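Local structure of glycosylation Associate Protein 3 (6OYC) at residues Val163-Leu168 with Asn225-Gly230; Ser202-Glu207 with Gly233-Leu238; Ile247-Asn252 with Pro287-Tyr292. The protein probably acts with Gap1 and Gap2, as part of the accessory Sec system, in a complex supporting the glycosylation and secretion of surface glycoproteins. All coordinates share one frame; numbering follows the deposited sequence.

Interaction 1 of 3, residues Val163-Leu168 with Asn225-Gly230; sequences VLNLLL and NVIAYG
The carbonyl O of N225 takes the backbone N-H of L166 at 2.8 Å and, on a longer and weaker path, the CA-H of N165. I227, two residues on, repeats the pattern: its N donates to L166 O, and its own O receives L168 N at 2.9 Å, with the CA-H of L167 close by. On one face of the pair, N165 and N225 lie side by side and point the same way. Both have CG beside the backbone N and anti to the carbonyl carbon (chi1 -66° and -58°); the like first torsions send both amides off the same side of the sheet, where their planes are 18° apart. N225 ND2 donates to N165 OD1 at 3.0 Å, and N165 ND2 is taken up by K189 O, so both ends of this buried amide are bonded and its rotation is fixed. These are two adjacent central strands of the five-stranded parallel sheet, whose order is consistent with the core of an alpha/beta-hydrolase-like domain. Toward helix 231-243, V226 CG1 fits into the fork of L168, 3.6 Å from both its CD1 and its CD2. On the other face L167 crosses I227 at about a right angle, and its CD1 packs 3.8 Å from I227 CG2. Past I227 the direct pairing gives way to a water, which donates to L168 O and accepts from Y229 N, each at 3.0 Å. The water also sits over the rim of one face of the Y229 ring, whose hydroxyl is hydrogen-bonded to D173 and to the backbone N of E170.

Interaction 2 of 3, residues Ser202-Glu207 with Gly233-Leu238; sequences SLILPE and GNFAAL
Helix 231-243, which follows a central strand of the parallel sheet, receives the loop that leads into helix 206-218, with L203 and I204 lying against one side of its opening turns. A236 is the focus. Its methyl points straight at the loop, and CB comes within 3.3 Å of L203 O and 3.5 Å of L203 CB. I204 approaches the same residue from further along the loop, its CG1 lying 3.5 Å from A236 CA. The I204 chain runs on extended (chi2 178°), carrying CD1 past the alanine to F235, where it meets CD2 of the ring obliquely at 4.0 Å. At the other end L203 CD1 rests on the bare backbone of G233, 3.5 Å from its CA. The loop is shaped partly by an ST turn, in which S202 OG accepts from I204 N at 3.1 Å. L203 O and L205 N are both hydrogen-bonded to the hydroxyl of Y240, one turn further along the same helix. Further out, the F235 ring is packed among side chains of helices 258-262 and 270-281, and the I204 side chain lies about 4 Å from a bound glycerol, probably a crystallisation additive. The side-chain contacts between the two segments are apolar, and no polar bond joins them: the fit rests on closeness, which the small G233 and A236 allow by letting the loop backbone come near the helix.

Interaction 3 of 3, residues Ile247-Asn252 with Pro287-Tyr292; sequences ITAYIN and PNVKHY
The Y292 ring lies over N252, with N252 CB 3.8 Å from the ring centroid and 18° off its normal, a CH-pi contact offset toward the rim. The ring comes back across segment 247-252 because its CG sits between the backbone N and the carbonyl carbon (chi1 71°), and Y250 C meets its edge, near the ring plane. The Y292 hydroxyl reaches on to A228 O. The N252 amide, its plane 31° from the ring, is held by Y229 O on ND2 and by N234 ND2 on OD1. A water completes this end of the pair, donating to N252 O at 2.6 Å and weakly to Y292 O. Further back, Y250 and K290 share a face of the sheet. The lysine CB stands obliquely to the phenol ring, 3.6 Å from Y250 CE2, and its CG packs 3.8 Å from T248 CG2. On the reverse face I251 and H291 run alongside each other, I251 CD1 lying 3.9 Å from H291 ND1 and 4.0 Å from V289 CG1; the same imidazole nitrogen is hydrogen-bonded to D253. At the start of the pair N288 ND2 bonds chiefly to A241 O and only weakly to I247 O. Four backbone bonds join the strands in parallel, among them A249 N to N288 O and K290 N to A249 O, both 2.8 Å. Strand 289-291 is one of the two edge strands of the five within this chain, and strand 248-251 separates it from strand 223-227. Helix 231-243 packs on the face bearing A249, I251 and V289, while Y250 on the other face reaches across to N225 and I227.

All three contacts belong to the same parallel-sheet domain. Interactions 1 and 3 join neighbouring strand pairs in it: strand 223-227 bonds to 163-168 in the first and also to 248-251, a partner in the third. Interaction 1 is buried in the middle of the sheet, whereas interaction 3 ends at one of its edge strands and includes the exposed K290. Both rely on regular backbone bonds, supplemented by asparagine amides. Interaction 2, also buried, is apolar in its side-chain contacts and joins a loop to a helix packed on one face of the sheet. That helix ties the set together: G233 and N234 pack on A228 of interaction 1, and N234 probably hydrogen-bonds N252 of interaction 3.

Interaction 1 of 3, residues Val163-Leu168 with Asn225-Gly230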
# COMPACT_ATOMS: atom_id res chain seq x y z
N VAL C 163 27.05 -14.39 -1.78
CA VAL C 163 26.20 -13.23 -1.53
C VAL C 163 24.75 -13.63 -1.78
O VAL C 163 24.44 -14.33 -2.75
CB VAL C 163 26.60 -12.03 -2.42
CG1 VAL C 163 25.84 -10.78 -2.03
CG2 VAL C 163 28.10 -11.79 -2.35
N LEU C 164 23.88 -13.21 -0.87
CA LEU C 164 22.44 -13.20 -1.13
C LEU C 164 21.97 -11.75 -1.16
O LEU C 164 22.14 -11.01 -0.18
CB LEU C 164 21.68 -13.99 -0.07
CG LEU C 164 20.17 -13.89 -0.29
CD1 LEU C 164 19.78 -14.52 -1.63
CD2 LEU C 164 19.43 -14.53 0.87
N ASN C 165 21.41 -11.34 -2.29
CA ASN C 165 20.85 -10.01 -2.45
C ASN C 165 19.33 -10.14 -2.42
O ASN C 165 18.73 -10.68 -3.35
CB ASN C 165 21.35 -9.35 -3.72
CG ASN C 165 22.85 -9.08 -3.68
OD1 ASN C 165 23.36 -8.53 -2.70
ND2 ASN C 165 23.55 -9.49 -4.73
N LEU C 166 18.72 -9.68 -1.34
CA LEU C 166 17.29 -9.78 -1.12
C LEU C 166 16.66 -8.44 -1.49
O LEU C 166 16.92 -7.43 -0.84
CB LEU C 166 17.01 -10.13 0.34
CG LEU C 166 16.06 -11.28 0.61
CD1 LEU C 166 16.49 -12.51 -0.18
CD2 LEU C 166 16.03 -11.57 2.10
N LEU C 167 15.84 -8.43 -2.53
CA LEU C 167 15.14 -7.22 -2.95
C LEU C 167 13.73 -7.24 -2.37
O LEU C 167 12.88 -8.05 -2.78
CB LEU C 167 15.09 -7.09 -4.47
CG LEU C 167 14.36 -5.80 -4.85
CD1 LEU C 167 15.14 -4.61 -4.31
CD2 LEU C 167 14.19 -5.67 -6.35
N LEU C 168 13.47 -6.33 -1.43
CA LEU C 168 12.16 -6.20 -0.81
C LEU C 168 11.25 -5.45 -1.78
O LEU C 168 11.48 -4.27 -2.07
CB LEU C 168 12.28 -5.48 0.53
CG LEU C 168 12.40 -6.27 1.84
CD1 LEU C 168 13.34 -7.45 1.69
CD2 LEU C 168 12.85 -5.37 3.00
N ASN C 225 22.53 -9.05 1.81
CA ASN C 225 22.16 -7.66 1.66
C ASN C 225 20.66 -7.57 1.45
O ASN C 225 20.10 -8.31 0.63
CB ASN C 225 22.91 -7.01 0.50
CG ASN C 225 24.41 -7.11 0.65
OD1 ASN C 225 24.99 -6.52 1.55
ND2 ASN C 225 25.04 -7.85 -0.26
N VAL C 226 20.01 -6.69 2.19
CA VAL C 226 18.58 -6.45 2.04
C VAL C 226 18.42 -5.07 1.41
O VAL C 226 18.79 -4.06 2.03
CB VAL C 226 17.84 -6.57 3.38
CG1 VAL C 226 16.37 -6.28 3.19
CG2 VAL C 226 18.03 -7.98 3.95
N ILE C 227 17.93 -5.04 0.17
CA ILE C 227 17.78 -3.84 -0.64
C ILE C 227 16.30 -3.46 -0.72
O ILE C 227 15.44 -4.32 -0.94
CB ILE C 227 18.33 -4.04 -2.06
CG1 ILE C 227 19.79 -4.50 -2.02
CG2 ILE C 227 18.15 -2.79 -2.91
CD1 ILE C 227 20.03 -5.74 -2.84
N ALA C 228 16.01 -2.16 -0.56
CA ALA C 228 14.66 -1.64 -0.74
C ALA C 228 14.70 -0.30 -1.46
O ALA C 228 15.73 0.37 -1.52
CB ALA C 228 13.95 -1.50 0.60
N TYR C 229 13.53 0.09 -1.99
CA TYR C 229 13.37 1.31 -2.78
C TYR C 229 12.13 2.14 -2.43
O TYR C 229 11.99 3.25 -2.95
CB TYR C 229 13.31 0.97 -4.27
CG TYR C 229 12.13 0.10 -4.60
CD1 TYR C 229 12.23 -1.29 -4.50
CD2 TYR C 229 10.91 0.65 -4.97
CE1 TYR C 229 11.16 -2.10 -4.78
CE2 TYR C 229 9.83 -0.16 -5.25
CZ TYR C 229 9.96 -1.53 -5.15
OH TYR C 229 8.87 -2.34 -5.43
N GLY C 230 11.20 1.61 -1.62
CA GLY C 230 9.99 2.32 -1.26
C GLY C 230 9.81 2.33 0.25
O GLY C 230 10.61 1.75 0.99
O HOH W 1 11.06 -1.45 -1.16

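Interaction 2 of 3, residues Ser202-Glu207 with Gly233-Leu238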
# COMPACT_ATOMS: atom_id res chain seq x y z
N SER C 202 2.82 -4.41 4.70
CA SER C 202 4.00 -4.47 5.54
C SER C 202 5.01 -5.46 4.98
O SER C 202 4.64 -6.51 4.43
CB SER C 202 3.64 -4.88 6.97
OG SER C 202 4.82 -5.16 7.71
N LEU C 203 6.29 -5.12 5.12
CA LEU C 203 7.37 -6.03 4.78
C LEU C 203 8.14 -6.48 6.01
O LEU C 203 9.18 -7.12 5.88
CB LEU C 203 8.29 -5.37 3.75
CG LEU C 203 7.54 -5.17 2.44
CD1 LEU C 203 8.36 -4.38 1.43
CD2 LEU C 203 7.12 -6.52 1.87
N ILE C 204 7.66 -6.15 7.20
CA ILE C 204 8.19 -6.70 8.44
C ILE C 204 7.34 -7.92 8.74
O ILE C 204 6.22 -7.81 9.25
CB ILE C 204 8.15 -5.67 9.57
CG1 ILE C 204 9.02 -4.48 9.19
CG2 ILE C 204 8.57 -6.29 10.90
CD1 ILE C 204 9.04 -3.37 10.18
N LEU C 205 7.84 -9.10 8.38
CA LEU C 205 7.04 -10.32 8.39
C LEU C 205 7.74 -11.40 9.21
O LEU C 205 8.90 -11.75 8.92
CB LEU C 205 6.79 -10.82 6.97
CG LEU C 205 6.06 -9.79 6.11
CD1 LEU C 205 6.00 -10.22 4.66
CD2 LEU C 205 4.66 -9.53 6.67
N PRO C 206 7.07 -11.96 10.22
CA PRO C 206 7.67 -13.05 11.01
C PRO C 206 8.18 -14.19 10.16
O PRO C 206 9.19 -14.82 10.53
CB PRO C 206 6.52 -13.49 11.92
CG PRO C 206 5.62 -12.28 12.02
CD PRO C 206 5.70 -11.62 10.67
N GLU C 207 7.54 -14.47 9.02
CA GLU C 207 8.01 -15.55 8.15
C GLU C 207 9.28 -15.18 7.40
O GLU C 207 10.05 -16.07 7.01
CB GLU C 207 6.90 -15.97 7.18
CG GLU C 207 5.88 -16.91 7.82
CD GLU C 207 6.49 -17.82 8.91
OE1 GLU C 207 7.13 -18.84 8.55
OE2 GLU C 207 6.34 -17.52 10.13
N GLY C 233 9.43 -1.10 2.32
CA GLY C 233 10.66 -1.87 2.23
C GLY C 233 11.81 -1.20 2.96
O GLY C 233 12.57 -1.86 3.68
N ASN C 234 11.98 0.11 2.78
CA ASN C 234 13.02 0.83 3.51
C ASN C 234 12.83 0.67 5.01
O ASN C 234 13.79 0.49 5.75
CB ASN C 234 13.03 2.31 3.13
CG ASN C 234 13.44 2.57 1.69
OD1 ASN C 234 14.25 1.86 1.13
ND2 ASN C 234 12.88 3.62 1.11
N PHE C 235 11.58 0.74 5.47
CA PHE C 235 11.30 0.58 6.89
C PHE C 235 11.62 -0.84 7.35
O PHE C 235 12.32 -1.03 8.35
CB PHE C 235 9.83 0.91 7.16
CG PHE C 235 9.49 1.03 8.61
CD1 PHE C 235 10.30 1.75 9.47
CD2 PHE C 235 8.33 0.45 9.10
CE1 PHE C 235 9.97 1.86 10.82
CE2 PHE C 235 7.98 0.57 10.44
CZ PHE C 235 8.81 1.27 11.30
N ALA C 236 11.12 -1.84 6.63
CA ALA C 236 11.45 -3.22 6.95
C ALA C 236 12.96 -3.46 6.93
O ALA C 236 13.50 -4.10 7.84
CB ALA C 236 10.75 -4.17 5.97
N ALA C 237 13.65 -2.95 5.90
CA ALA C 237 15.10 -3.14 5.82
C ALA C 237 15.81 -2.60 7.06
O ALA C 237 16.75 -3.22 7.56
CB ALA C 237 15.66 -2.48 4.56
N LEU C 238 15.36 -1.45 7.57
CA LEU C 238 15.95 -0.93 8.80
C LEU C 238 15.73 -1.89 9.95
O LEU C 238 16.62 -2.08 10.80
CB LEU C 238 15.36 0.44 9.14
CG LEU C 238 15.69 1.64 8.25
CD1 LEU C 238 14.75 2.78 8.60
CD2 LEU C 238 17.15 2.06 8.41

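Interaction 3 of 3, residues Ile247-Asn252 with Pro287-Tyr292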
# COMPACT_ATOMS: atom_id res chain seq x y z
N ILE C 247 23.79 -8.70 8.41
CA ILE C 247 23.33 -8.28 7.09
C ILE C 247 23.58 -6.78 6.91
O ILE C 247 23.77 -6.02 7.87
CB ILE C 247 21.85 -8.64 6.87
CG1 ILE C 247 20.95 -7.75 7.71
CG2 ILE C 247 21.58 -10.09 7.22
CD1 ILE C 247 19.72 -7.33 6.98
N THR C 248 23.61 -6.35 5.65
CA THR C 248 23.68 -4.94 5.31
C THR C 248 22.37 -4.54 4.65
O THR C 248 21.87 -5.24 3.76
CB THR C 248 24.86 -4.63 4.39
OG1 THR C 248 26.08 -4.99 5.03
CG2 THR C 248 24.91 -3.13 4.11
N ALA C 249 21.81 -3.43 5.10
CA ALA C 249 20.61 -2.86 4.51
C ALA C 249 21.01 -1.79 3.51
O ALA C 249 21.89 -0.96 3.79
CB ALA C 249 19.69 -2.27 5.58
N TYR C 250 20.37 -1.79 2.35
CA TYR C 250 20.51 -0.72 1.37
C TYR C 250 19.14 -0.09 1.15
O TYR C 250 18.22 -0.77 0.68
CB TYR C 250 21.12 -1.24 0.07
CG TYR C 250 22.55 -1.72 0.29
CD1 TYR C 250 22.81 -3.02 0.71
CD2 TYR C 250 23.63 -0.86 0.11
CE1 TYR C 250 24.10 -3.46 0.92
CE2 TYR C 250 24.92 -1.28 0.33
CZ TYR C 250 25.15 -2.58 0.74
OH TYR C 250 26.43 -3.02 0.95
N ILE C 251 19.00 1.17 1.54
CA ILE C 251 17.76 1.92 1.41
C ILE C 251 18.03 3.22 0.66
O ILE C 251 19.13 3.77 0.72
CB ILE C 251 17.12 2.24 2.79
CG1 ILE C 251 18.02 3.19 3.59
CG2 ILE C 251 16.84 0.96 3.54
CD1 ILE C 251 17.33 3.78 4.78
N ASN C 252 17.01 3.71 -0.06
CA ASN C 252 17.13 4.96 -0.80
C ASN C 252 16.45 6.14 -0.11
O ASN C 252 16.23 7.17 -0.76
CB ASN C 252 16.58 4.78 -2.22
CG ASN C 252 15.10 4.50 -2.25
OD1 ASN C 252 14.44 4.45 -1.20
ND2 ASN C 252 14.55 4.33 -3.45
N PRO C 287 25.42 1.46 11.65
CA PRO C 287 26.52 1.18 10.71
C PRO C 287 26.22 0.14 9.64
O PRO C 287 26.92 0.15 8.62
CB PRO C 287 27.65 0.70 11.63
CG PRO C 287 26.93 0.14 12.84
CD PRO C 287 25.72 1.02 13.02
N ASN C 288 25.25 -0.75 9.83
CA ASN C 288 24.90 -1.69 8.76
C ASN C 288 23.71 -1.23 7.92
O ASN C 288 23.15 -2.04 7.17
CB ASN C 288 24.63 -3.10 9.32
CG ASN C 288 23.56 -3.12 10.40
OD1 ASN C 288 23.32 -2.13 11.09
ND2 ASN C 288 22.92 -4.28 10.55
N VAL C 289 23.33 0.04 8.00
CA VAL C 289 22.37 0.62 7.07
C VAL C 289 23.13 1.57 6.16
O VAL C 289 23.68 2.57 6.61
CB VAL C 289 21.22 1.34 7.79
CG1 VAL C 289 20.40 2.12 6.77
CG2 VAL C 289 20.35 0.35 8.56
N LYS C 290 23.15 1.24 4.87
CA LYS C 290 23.73 2.10 3.84
C LYS C 290 22.62 2.79 3.06
O LYS C 290 21.52 2.26 2.89
CB LYS C 290 24.60 1.27 2.89
CG LYS C 290 25.77 0.53 3.58
CD LYS C 290 26.63 1.47 4.42
CE LYS C 290 27.59 0.70 5.35
NZ LYS C 290 27.83 1.43 6.65
N HIS C 291 22.93 3.98 2.54
CA HIS C 291 21.96 4.82 1.85
C HIS C 291 22.41 5.08 0.42
O HIS C 291 23.55 5.49 0.19
CB HIS C 291 21.80 6.15 2.59
CG HIS C 291 21.59 6.00 4.06
ND1 HIS C 291 20.36 6.21 4.66
CD2 HIS C 291 22.44 5.64 5.05
CE1 HIS C 291 20.48 6.00 5.96
NE2 HIS C 291 21.73 5.65 6.22
N TYR C 292 21.52 4.87 -0.53
CA TYR C 292 21.82 5.13 -1.93
C TYR C 292 20.73 6.00 -2.54
O TYR C 292 19.66 6.19 -1.96
CB TYR C 292 21.97 3.82 -2.72
CG TYR C 292 20.66 3.08 -2.93
CD1 TYR C 292 20.10 2.30 -1.91
CD2 TYR C 292 19.99 3.17 -4.15
CE1 TYR C 292 18.90 1.63 -2.12
CE2 TYR C 292 18.81 2.51 -4.36
CZ TYR C 292 18.26 1.74 -3.34
OH TYR C 292 17.06 1.09 -3.58
O HOH W 2 17.05 8.16 -3.04